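Local coordinates for MstE (Scytonema sp. PCC 10023, PDB 6SBF), which probably catalyses the class II, protonation-initiated cyclisation of an isoprenoid precursor in the making of merosterol-type scaffolds, at residues T265-L276 and T352-A363; R198-W207 and A233-W244. The protein carries 1 engineered substitution. All coordinates share one frame; numbering follows the deposited sequence.

Interaction 1. Residues T265-L276 and T352-A363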
loop_
_atom_site.group_PDB
_atom_site.type_symbol
_atom_site.label_atom_id
_atom_site.label_comp_id
_atom_site.label_asym_id
_atom_site.label_seq_id
_atom_site.Cartn_x
_atom_site.Cartn_y
_atom_site.Cartn_z
ATOM N N THR A 265 8.319 10.848 -0.320
ATOM C CA THR A 265 8.957 9.580 -0.663
ATOM C C THR A 265 7.919 8.517 -0.968
ATOM O O THR A 265 8.091 7.764 -1.968
ATOM C CB THR A 265 9.949 9.160 0.411
ATOM O OG1 THR A 265 9.309 9.212 1.668
ATOM C CG2 THR A 265 11.192 10.034 0.414
ATOM N N PHE A 266 6.856 8.424 -0.206
ATOM C CA PHE A 266 5.787 7.427 -0.404
ATOM C C PHE A 266 5.065 7.646 -1.709
ATOM O O PHE A 266 4.852 6.687 -2.493
ATOM C CB PHE A 266 4.850 7.417 0.806
ATOM C CG PHE A 266 3.738 6.411 0.809
ATOM C CD1 PHE A 266 4.009 5.071 1.072
ATOM C CD2 PHE A 266 2.423 6.784 0.640
ATOM C CE1 PHE A 266 2.963 4.160 1.148
ATOM C CE2 PHE A 266 1.375 5.922 0.759
ATOM C CZ PHE A 266 1.658 4.587 1.018
ATOM N N ALA A 267 4.620 8.868 -1.972
ATOM C CA ALA A 267 3.832 9.147 -3.176
ATOM C C ALA A 267 4.763 8.948 -4.381
ATOM O O ALA A 267 4.280 8.521 -5.435
ATOM C CB ALA A 267 3.227 10.540 -3.127
ATOM N N THR A 268 6.016 9.345 -4.291
ATOM C CA THR A 268 6.962 9.218 -5.421
ATOM C C THR A 268 7.210 7.727 -5.743
ATOM O O THR A 268 7.227 7.369 -6.926
ATOM C CB THR A 268 8.273 9.956 -5.165
ATOM O OG1 THR A 268 7.961 11.336 -4.939
ATOM C CG2 THR A 268 9.245 9.847 -6.290
ATOM N N ALA A 269 7.338 6.889 -4.737
ATOM C CA ALA A 269 7.578 5.446 -4.959
ATOM C C ALA A 269 6.349 4.841 -5.630
ATOM O O ALA A 269 6.504 4.049 -6.601
ATOM C CB ALA A 269 7.859 4.784 -3.626
ATOM N N TRP A 270 5.149 5.207 -5.198
ATOM C CA TRP A 270 3.961 4.666 -5.866
ATOM C C TRP A 270 3.863 5.216 -7.294
ATOM O O TRP A 270 3.431 4.467 -8.190
ATOM C CB TRP A 270 2.689 4.894 -5.023
ATOM C CG TRP A 270 2.558 3.870 -3.933
ATOM C CD1 TRP A 270 2.704 3.998 -2.580
ATOM C CD2 TRP A 270 2.268 2.472 -4.161
ATOM N NE1 TRP A 270 2.510 2.796 -1.959
ATOM C CE2 TRP A 270 2.281 1.835 -2.896
ATOM C CE3 TRP A 270 2.047 1.700 -5.289
ATOM C CZ2 TRP A 270 2.020 0.464 -2.770
ATOM C CZ3 TRP A 270 1.756 0.370 -5.156
ATOM C CH2 TRP A 270 1.772 -0.234 -3.926
ATOM N N CYS A 271 4.195 6.490 -7.505
ATOM C CA CYS A 271 4.155 7.021 -8.874
ATOM C C CYS A 271 5.164 6.273 -9.754
ATOM O O CYS A 271 4.868 6.028 -10.944
ATOM C CB CYS A 271 4.403 8.513 -8.833
ATOM S SG CYS A 271 4.014 9.369 -10.348
ATOM N N LEU A 272 6.318 5.953 -9.227
ATOM C CA LEU A 272 7.350 5.199 -9.989
ATOM C C LEU A 272 6.758 3.847 -10.397
ATOM O O LEU A 272 6.919 3.450 -11.591
ATOM C CB LEU A 272 8.614 5.118 -9.166
ATOM C CG LEU A 272 9.747 4.288 -9.754
ATOM C CD1 LEU A 272 10.085 4.761 -11.154
ATOM C CD2 LEU A 272 10.956 4.308 -8.842
ATOM N N ARG A 273 6.059 3.155 -9.504
ATOM C CA ARG A 273 5.444 1.877 -9.874
ATOM C C ARG A 273 4.408 2.114 -11.002
ATOM O O ARG A 273 4.369 1.313 -11.952
ATOM C CB ARG A 273 4.752 1.242 -8.685
ATOM C CG ARG A 273 5.721 0.546 -7.807
ATOM C CD ARG A 273 5.060 -0.259 -6.699
ATOM N NE ARG A 273 4.076 -1.306 -7.041
ATOM C CZ ARG A 273 3.753 -2.324 -6.229
ATOM N NH1 ARG A 273 4.457 -2.574 -5.144
ATOM N NH2 ARG A 273 2.717 -3.101 -6.503
ATOM N N LEU A 274 3.597 3.139 -10.888
ATOM C CA LEU A 274 2.600 3.446 -11.941
ATOM C C LEU A 274 3.300 3.634 -13.291
ATOM O O LEU A 274 2.820 3.114 -14.331
ATOM C CB LEU A 274 1.828 4.687 -11.531
ATOM C CG LEU A 274 0.880 5.279 -12.579
ATOM C CD1 LEU A 274 -0.188 4.345 -13.052
ATOM C CD2 LEU A 274 0.240 6.540 -11.964
ATOM N N LEU A 275 4.400 4.328 -13.307
ATOM C CA LEU A 275 5.112 4.686 -14.559
ATOM C C LEU A 275 5.783 3.448 -15.203
ATOM O O LEU A 275 6.137 3.516 -16.363
ATOM C CB LEU A 275 6.135 5.797 -14.336
ATOM C CG LEU A 275 5.546 7.167 -13.955
ATOM C CD1 LEU A 275 6.669 8.091 -13.564
ATOM C CD2 LEU A 275 4.696 7.733 -15.060
ATOM N N LEU A 276 5.918 2.336 -14.479
ATOM C CA LEU A 276 6.445 1.086 -15.067
ATOM C C LEU A 276 5.414 0.461 -15.985
ATOM O O LEU A 276 5.779 -0.502 -16.702
ATOM C CB LEU A 276 6.820 0.133 -13.959
ATOM C CG LEU A 276 8.013 0.612 -13.127
ATOM C CD1 LEU A 276 8.196 -0.307 -11.969
ATOM C CD2 LEU A 276 9.283 0.598 -13.995
ATOM N N THR A 352 7.118 3.097 4.733
ATOM C CA THR A 352 7.669 3.910 3.638
ATOM C C THR A 352 8.873 3.213 3.007
ATOM O O THR A 352 8.959 3.155 1.790
ATOM C CB THR A 352 8.015 5.334 4.137
ATOM O OG1 THR A 352 6.849 6.026 4.604
ATOM C CG2 THR A 352 8.616 6.160 3.022
ATOM N N THR A 353 9.813 2.797 3.830
ATOM C CA THR A 353 11.046 2.204 3.288
ATOM C C THR A 353 10.738 0.961 2.435
ATOM O O THR A 353 11.348 0.809 1.380
ATOM C CB THR A 353 11.999 1.902 4.453
ATOM O OG1 THR A 353 12.387 3.146 5.059
ATOM C CG2 THR A 353 13.273 1.250 3.959
ATOM N N ALA A 354 9.843 0.120 2.905
ATOM C CA ALA A 354 9.493 -1.070 2.110
ATOM C C ALA A 354 8.904 -0.663 0.764
ATOM O O ALA A 354 9.168 -1.318 -0.248
ATOM C CB ALA A 354 8.556 -1.933 2.912
ATOM N N THR A 355 8.058 0.360 0.775
ATOM C CA THR A 355 7.456 0.837 -0.472
ATOM C C THR A 355 8.535 1.311 -1.428
ATOM O O THR A 355 8.503 0.978 -2.652
ATOM C CB THR A 355 6.471 1.959 -0.155
ATOM O OG1 THR A 355 5.504 1.599 0.836
ATOM C CG2 THR A 355 5.732 2.364 -1.405
ATOM N N VAL A 356 9.429 2.151 -0.959
ATOM C CA VAL A 356 10.486 2.714 -1.797
ATOM C C VAL A 356 11.345 1.583 -2.354
ATOM O O VAL A 356 11.638 1.568 -3.583
ATOM C CB VAL A 356 11.332 3.784 -1.096
ATOM C CG1 VAL A 356 12.485 4.215 -1.973
ATOM C CG2 VAL A 356 10.440 4.948 -0.620
ATOM N N VAL A 357 11.800 0.675 -1.505
ATOM C CA VAL A 357 12.758 -0.344 -2.013
ATOM C C VAL A 357 12.032 -1.199 -3.069
ATOM O O VAL A 357 12.635 -1.533 -4.111
ATOM C CB VAL A 357 13.414 -1.109 -0.858
ATOM C CG1 VAL A 357 12.433 -2.014 -0.285
ATOM C CG2 VAL A 357 14.659 -1.781 -1.376
ATOM N N ASN A 358 10.758 -1.515 -2.890
ATOM C CA ASN A 358 10.022 -2.273 -3.908
ATOM C C ASN A 358 10.021 -1.535 -5.254
ATOM O O ASN A 358 10.259 -2.119 -6.326
ATOM C CB ASN A 358 8.648 -2.588 -3.400
ATOM C CG ASN A 358 7.744 -3.140 -4.458
ATOM O OD1 ASN A 358 7.213 -2.388 -5.258
ATOM N ND2 ASN A 358 7.528 -4.448 -4.430
ATOM N N SER A 359 9.736 -0.232 -5.213
ATOM C CA SER A 359 9.634 0.547 -6.475
ATOM C C SER A 359 11.000 0.538 -7.167
ATOM O O SER A 359 11.045 0.507 -8.392
ATOM C CB SER A 359 9.093 1.946 -6.209
ATOM O OG SER A 359 10.043 2.822 -5.558
ATOM N N LEU A 360 12.097 0.639 -6.411
ATOM C CA LEU A 360 13.449 0.718 -7.002
ATOM C C LEU A 360 13.839 -0.652 -7.622
ATOM O O LEU A 360 14.427 -0.679 -8.692
ATOM C CB LEU A 360 14.464 1.136 -5.953
ATOM C CG LEU A 360 14.342 2.557 -5.424
ATOM C CD1 LEU A 360 15.386 2.799 -4.342
ATOM C CD2 LEU A 360 14.489 3.564 -6.547
ATOM N N VAL A 361 13.497 -1.729 -6.932
ATOM C CA VAL A 361 13.724 -3.082 -7.489
ATOM C C VAL A 361 12.968 -3.243 -8.813
ATOM O O VAL A 361 13.544 -3.718 -9.818
ATOM C CB VAL A 361 13.362 -4.161 -6.466
ATOM C CG1 VAL A 361 13.465 -5.544 -7.087
ATOM C CG2 VAL A 361 14.261 -4.129 -5.254
ATOM N N LYS A 362 11.710 -2.848 -8.844
ATOM C CA LYS A 362 10.892 -3.024 -10.054
ATOM C C LYS A 362 11.390 -2.096 -11.155
ATOM O O LYS A 362 11.290 -2.480 -12.322
ATOM C CB LYS A 362 9.430 -2.816 -9.695
ATOM C CG LYS A 362 8.803 -3.830 -8.750
ATOM C CD LYS A 362 7.358 -3.600 -8.347
ATOM C CE LYS A 362 6.427 -3.368 -9.486
ATOM N NZ LYS A 362 6.186 -4.664 -10.151
ATOM N N ALA A 363 11.873 -0.888 -10.835
ATOM C CA ALA A 363 12.232 0.073 -11.877
ATOM C C ALA A 363 13.607 -0.168 -12.459
ATOM O O ALA A 363 13.864 0.315 -13.585
ATOM C CB ALA A 363 12.114 1.434 -11.324
#
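Ala269 meets Val356 where two helices of the alpha6-alpha6 barrel lie side by side, the axes of 265-275 and 352-363 8.6 Å apart and inclined by 28°, a near-parallel course consistent with neighbours in one ring of such a barrel. The closeness comes from small residues. The methyl of Ala269 sinks among Thr355, Val356 and Ser359, its CB 3.5 Å from Ser359 OG. That hydroxyl, set between backbone N and carbonyl carbon (chi1 73°), turns back to Val356 O and forms part of the wall of the hollow that holds the methyl. One turn on, the two branches of Leu272 close on the small bump of Ala363 CB, with CD1 at 3.9 Å. Leu276 repeats the idea farther along: its CD1 rests on Lys362 CB at 3.6 Å while CD2 covers the backbone of Ala363. Arg273 fills the flank. Its guanidinium is sandwiched, Lys362 CD over one face and Trp270 CZ3 over the opposite one; NH1 gives a weak bond to Asn358 OD1 (2.8 Å), whose ND2 bonds to Met68 O, and the group's main charge partner is Glu224 on helix 215-229. Nearer the start of the two segments Thr355 is the wedge, between Phe266 and Trp270. Its OG1, hydrogen-bonded to Tyr64 and Phe351 O, faces the Phe266 ring edge, whereas its CG2 presses on one face of the Trp270 indole, 3.3 Å from NE1.

Interaction 2. Residues R198-W207 and A233-W244; sequences RVTQTSQGNW and ADQPSIEQAVAW
Gln201 leaves its backbone with CG opposite the N (chi1 -168°) and runs on extended, reaching straight across to Ser237, while Asn206, its CG turned between N and carbonyl carbon (chi1 69°), lays its CB over Trp244. Gln201, Gly205 and Trp207 follow the spacing of the QW motif of squalene-hopene cyclases, and the contact is a worked example of how that motif ties the loop after helix 187-200 to helix 235-248, the next but one in the chain. Both amide hydrogens of Gln201 are spent: NE2 donates to Gly205 O at 2.9 Å, almost straight, and to Ser237 O at 3.0 Å. Ser237 O also takes the helical N-H of Ala241, the two donors arriving from opposite faces of its plane. Behind this amide, Gln201 CB lies over one face of the Trp207 indole, whose NE1 bonds to Leu197 O and whose edge meets Ala241 CB. Gly205, closing a type I turn from Thr202, fits flush against the helix; a CB there would clash with Gln240 O. Gln240 answers from the helix, NE2 giving a hydrogen to Ser203 O at 3.0 Å from above the carbonyl plane, and OE1 takes hydrogens from two waters, one of which also donates to Thr202 O. At the far end Arg198 forms a salt bridge through NH2 to Asp234 OD1 at 2.8 Å. Were Arg198 replaced by an alanine, Asp234 would probably keep His194 but lose its salt bridge, and Ser237 would be less covered. On Trp244 the amide of Asn206 lies nearly parallel to the indole, 13° off, and its CB makes a CH-pi contact with the five-membered ring, 3.4 Å from CE2.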
loop_
_atom_site.group_PDB
_atom_site.type_symbol
_atom_site.label_atom_id
_atom_site.label_comp_id
_atom_site.label_asym_id
_atom_site.label_seq_id
_atom_site.Cartn_x
_atom_site.Cartn_y
_atom_site.Cartn_z
ATOM N N ARG A 198 -13.096 0.087 -13.016
ATOM C CA ARG A 198 -13.211 0.928 -14.213
ATOM C C ARG A 198 -14.118 2.154 -13.955
ATOM O O ARG A 198 -13.763 3.291 -14.373
ATOM C CB ARG A 198 -13.723 0.128 -15.398
ATOM C CG ARG A 198 -12.680 -0.802 -16.017
ATOM C CD ARG A 198 -11.543 -0.068 -16.739
ATOM N NE ARG A 198 -12.050 0.823 -17.764
ATOM C CZ ARG A 198 -12.602 0.486 -18.879
ATOM N NH1 ARG A 198 -13.214 1.435 -19.573
ATOM N NH2 ARG A 198 -12.537 -0.735 -19.344
ATOM N N VAL A 199 -15.243 1.986 -13.303
ATOM C CA VAL A 199 -16.224 3.107 -13.189
ATOM C C VAL A 199 -15.747 4.150 -12.212
ATOM O O VAL A 199 -16.215 5.298 -12.291
ATOM C CB VAL A 199 -17.614 2.587 -12.863
ATOM C CG1 VAL A 199 -18.118 1.642 -13.947
ATOM C CG2 VAL A 199 -17.746 2.108 -11.458
ATOM N N THR A 200 -14.813 3.822 -11.334
ATOM C CA THR A 200 -14.312 4.778 -10.314
ATOM C C THR A 200 -13.143 5.635 -10.780
ATOM O O THR A 200 -12.738 6.565 -10.068
ATOM C CB THR A 200 -13.988 4.084 -9.005
ATOM O OG1 THR A 200 -13.083 2.994 -9.225
ATOM C CG2 THR A 200 -15.219 3.599 -8.293
ATOM N N GLN A 201 -12.615 5.431 -11.968
ATOM C CA GLN A 201 -11.510 6.268 -12.464
ATOM C C GLN A 201 -12.066 7.689 -12.620
ATOM O O GLN A 201 -13.145 7.884 -13.197
ATOM C CB GLN A 201 -10.973 5.734 -13.817
ATOM C CG GLN A 201 -9.649 6.363 -14.233
ATOM C CD GLN A 201 -9.066 5.719 -15.474
ATOM O OE1 GLN A 201 -9.804 5.061 -16.215
ATOM N NE2 GLN A 201 -7.782 5.959 -15.702
ATOM N N THR A 202 -11.280 8.672 -12.254
ATOM C CA THR A 202 -11.701 10.083 -12.408
ATOM C C THR A 202 -11.498 10.539 -13.839
ATOM O O THR A 202 -10.735 9.913 -14.592
ATOM C CB THR A 202 -10.930 11.044 -11.485
ATOM O OG1 THR A 202 -9.589 11.274 -11.989
ATOM C CG2 THR A 202 -10.942 10.528 -10.068
ATOM N N SER A 203 -12.023 11.736 -14.149
ATOM C CA SER A 203 -11.862 12.278 -15.499
ATOM C C SER A 203 -10.394 12.629 -15.777
ATOM O O SER A 203 -10.037 12.739 -16.964
ATOM C CB SER A 203 -12.766 13.499 -15.652
ATOM O OG SER A 203 -12.308 14.472 -14.739
ATOM N N GLN A 204 -9.549 12.798 -14.738
ATOM C CA GLN A 204 -8.127 13.148 -14.909
ATOM C C GLN A 204 -7.252 11.879 -15.089
ATOM O O GLN A 204 -6.040 12.019 -15.367
ATOM C CB GLN A 204 -7.606 13.998 -13.766
ATOM C CG GLN A 204 -8.284 15.356 -13.729
ATOM C CD GLN A 204 -9.632 15.310 -13.069
ATOM O OE1 GLN A 204 -9.974 14.395 -12.318
ATOM N NE2 GLN A 204 -10.385 16.380 -13.255
ATOM N N GLY A 205 -7.835 10.692 -14.943
ATOM C CA GLY A 205 -7.077 9.439 -15.146
ATOM C C GLY A 205 -6.632 8.742 -13.891
ATOM O O GLY A 205 -6.168 7.589 -13.964
ATOM N N ASN A 206 -6.753 9.387 -12.758
ATOM C CA ASN A 206 -6.367 8.774 -11.477
ATOM C C ASN A 206 -7.560 8.123 -10.787
ATOM O O ASN A 206 -8.699 8.273 -11.178
ATOM C CB ASN A 206 -5.683 9.795 -10.574
ATOM C CG ASN A 206 -6.634 10.877 -10.061
ATOM O OD1 ASN A 206 -7.158 11.631 -10.876
ATOM N ND2 ASN A 206 -6.861 10.898 -8.748
ATOM N N TRP A 207 -7.250 7.456 -9.688
ATOM C CA TRP A 207 -8.234 7.008 -8.697
ATOM C C TRP A 207 -7.911 7.722 -7.388
ATOM O O TRP A 207 -6.782 8.210 -7.202
ATOM C CB TRP A 207 -8.170 5.483 -8.517
ATOM C CG TRP A 207 -8.786 4.709 -9.643
ATOM C CD1 TRP A 207 -10.024 4.149 -9.626
ATOM C CD2 TRP A 207 -8.188 4.341 -10.906
ATOM N NE1 TRP A 207 -10.273 3.496 -10.798
ATOM C CE2 TRP A 207 -9.151 3.581 -11.597
ATOM C CE3 TRP A 207 -6.955 4.566 -11.500
ATOM C CZ2 TRP A 207 -8.924 3.079 -12.885
ATOM C CZ3 TRP A 207 -6.698 4.043 -12.759
ATOM C CH2 TRP A 207 -7.684 3.321 -13.436
ATOM N N ALA A 233 -9.392 -3.862 -23.633
ATOM C CA ALA A 233 -10.392 -2.816 -23.334
ATOM C C ALA A 233 -9.893 -1.917 -22.205
ATOM O O ALA A 233 -10.403 -0.803 -22.082
ATOM C CB ALA A 233 -11.732 -3.421 -22.986
ATOM N N ASP A 234 -9.000 -2.390 -21.358
ATOM C CA ASP A 234 -8.515 -1.646 -20.181
ATOM C C ASP A 234 -7.279 -0.816 -20.492
ATOM O O ASP A 234 -6.900 0.031 -19.692
ATOM C CB ASP A 234 -8.265 -2.600 -19.023
ATOM C CG ASP A 234 -9.536 -3.314 -18.592
ATOM O OD1 ASP A 234 -10.635 -2.712 -18.651
ATOM O OD2 ASP A 234 -9.444 -4.440 -18.123
ATOM N N GLN A 235 -6.650 -0.991 -21.649
ATOM C CA GLN A 235 -5.366 -0.340 -21.932
ATOM C C GLN A 235 -5.529 1.180 -22.012
ATOM O O GLN A 235 -4.649 1.887 -21.486
ATOM C CB GLN A 235 -4.679 -0.907 -23.172
ATOM C CG GLN A 235 -3.208 -0.514 -23.219
ATOM C CD GLN A 235 -2.416 -1.145 -22.094
ATOM O OE1 GLN A 235 -2.705 -2.265 -21.693
ATOM N NE2 GLN A 235 -1.445 -0.392 -21.593
ATOM N N PRO A 236 -6.591 1.750 -22.625
ATOM C CA PRO A 236 -6.722 3.213 -22.612
ATOM C C PRO A 236 -6.742 3.795 -21.187
ATOM O O PRO A 236 -6.107 4.811 -20.938
ATOM C CB PRO A 236 -8.029 3.476 -23.395
ATOM C CG PRO A 236 -8.237 2.271 -24.256
ATOM C CD PRO A 236 -7.632 1.107 -23.449
ATOM N N SER A 237 -7.438 3.117 -20.291
ATOM C CA SER A 237 -7.527 3.552 -18.884
ATOM C C SER A 237 -6.165 3.527 -18.237
ATOM O O SER A 237 -5.815 4.454 -17.476
ATOM C CB SER A 237 -8.552 2.755 -18.123
ATOM O OG SER A 237 -9.858 3.004 -18.615
ATOM N N ILE A 238 -5.393 2.458 -18.495
ATOM C CA ILE A 238 -4.030 2.352 -17.948
ATOM C C ILE A 238 -3.186 3.514 -18.462
ATOM O O ILE A 238 -2.463 4.166 -17.700
ATOM C CB ILE A 238 -3.409 0.986 -18.271
ATOM C CG1 ILE A 238 -4.178 -0.151 -17.605
ATOM C CG2 ILE A 238 -1.942 0.982 -17.923
ATOM C CD1 ILE A 238 -3.940 -1.486 -18.229
ATOM N N GLU A 239 -3.277 3.772 -19.774
ATOM C CA GLU A 239 -2.436 4.829 -20.371
ATOM C C GLU A 239 -2.831 6.193 -19.786
ATOM O O GLU A 239 -1.983 7.048 -19.629
ATOM C CB GLU A 239 -2.528 4.798 -21.904
ATOM C CG GLU A 239 -1.963 3.544 -22.507
ATOM C CD GLU A 239 -0.516 3.234 -22.240
ATOM O OE1 GLU A 239 0.289 4.148 -21.909
ATOM O OE2 GLU A 239 -0.162 2.038 -22.419
ATOM N N GLN A 240 -4.120 6.398 -19.558
ATOM C CA GLN A 240 -4.544 7.705 -18.962
ATOM C C GLN A 240 -3.958 7.840 -17.540
ATOM O O GLN A 240 -3.540 8.938 -17.157
ATOM C CB GLN A 240 -6.052 7.866 -18.889
ATOM C CG GLN A 240 -6.347 9.369 -18.792
ATOM C CD GLN A 240 -7.777 9.708 -18.442
ATOM O OE1 GLN A 240 -8.620 8.826 -18.191
ATOM N NE2 GLN A 240 -8.037 11.022 -18.433
ATOM N N ALA A 241 -3.944 6.752 -16.788
ATOM C CA ALA A 241 -3.348 6.772 -15.456
ATOM C C ALA A 241 -1.856 7.072 -15.532
ATOM O O ALA A 241 -1.295 7.829 -14.714
ATOM C CB ALA A 241 -3.669 5.484 -14.754
ATOM N N VAL A 242 -1.158 6.428 -16.476
ATOM C CA VAL A 242 0.281 6.723 -16.668
ATOM C C VAL A 242 0.488 8.206 -17.030
ATOM O O VAL A 242 1.402 8.832 -16.493
ATOM C CB VAL A 242 0.890 5.784 -17.728
ATOM C CG1 VAL A 242 2.288 6.208 -18.107
ATOM C CG2 VAL A 242 0.900 4.339 -17.247
ATOM N N ALA A 243 -0.331 8.755 -17.908
ATOM C CA ALA A 243 -0.230 10.183 -18.274
ATOM C C ALA A 243 -0.451 11.056 -17.021
ATOM O O ALA A 243 0.253 12.067 -16.884
ATOM C CB ALA A 243 -1.235 10.520 -19.351
ATOM N N TRP A 244 -1.409 10.686 -16.182
ATOM C CA TRP A 244 -1.619 11.425 -14.908
ATOM C C TRP A 244 -0.333 11.339 -14.059
ATOM O O TRP A 244 0.125 12.335 -13.501
ATOM C CB TRP A 244 -2.846 10.890 -14.180
ATOM C CG TRP A 244 -2.988 11.446 -12.780
ATOM C CD1 TRP A 244 -3.718 12.551 -12.426
ATOM C CD2 TRP A 244 -2.494 10.887 -11.561
ATOM N NE1 TRP A 244 -3.671 12.738 -11.086
ATOM C CE2 TRP A 244 -2.927 11.738 -10.524
ATOM C CE3 TRP A 244 -1.776 9.722 -11.246
ATOM C CZ2 TRP A 244 -2.722 11.458 -9.189
ATOM C CZ3 TRP A 244 -1.543 9.443 -9.916
ATOM C CH2 TRP A 244 -1.974 10.325 -8.924
HETATM O O HOH W 1 -9.362 6.490 -19.234
HETATM O O HOH W 2 -11.085 9.065 -17.178
#

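Overall arrangement
Interaction 2 is complete in the chain before interaction 1 begins, and helices 235-248 and 265-275, which follow each other, join them. Their centres are 19 Å apart, interaction 1 buried 10 Å from the centre of the chain and interaction 2 farther out and partly open to solvent. Leu274 and Leu275, which take no part in the pairing with 352-363, form the bridge: Leu274 CD2 lies 3.4 Å from Ala241 O and also packs on Trp244, and Leu275 packs against Val242. Helix 215-229 borders both contacts, touching Trp270 through Ala220 and Asn206 through Thr219. Interaction 1 thus pairs two buried helices of the alpha6-alpha6 barrel, while interaction 2 fastens a QW loop to a helix nearer its periphery.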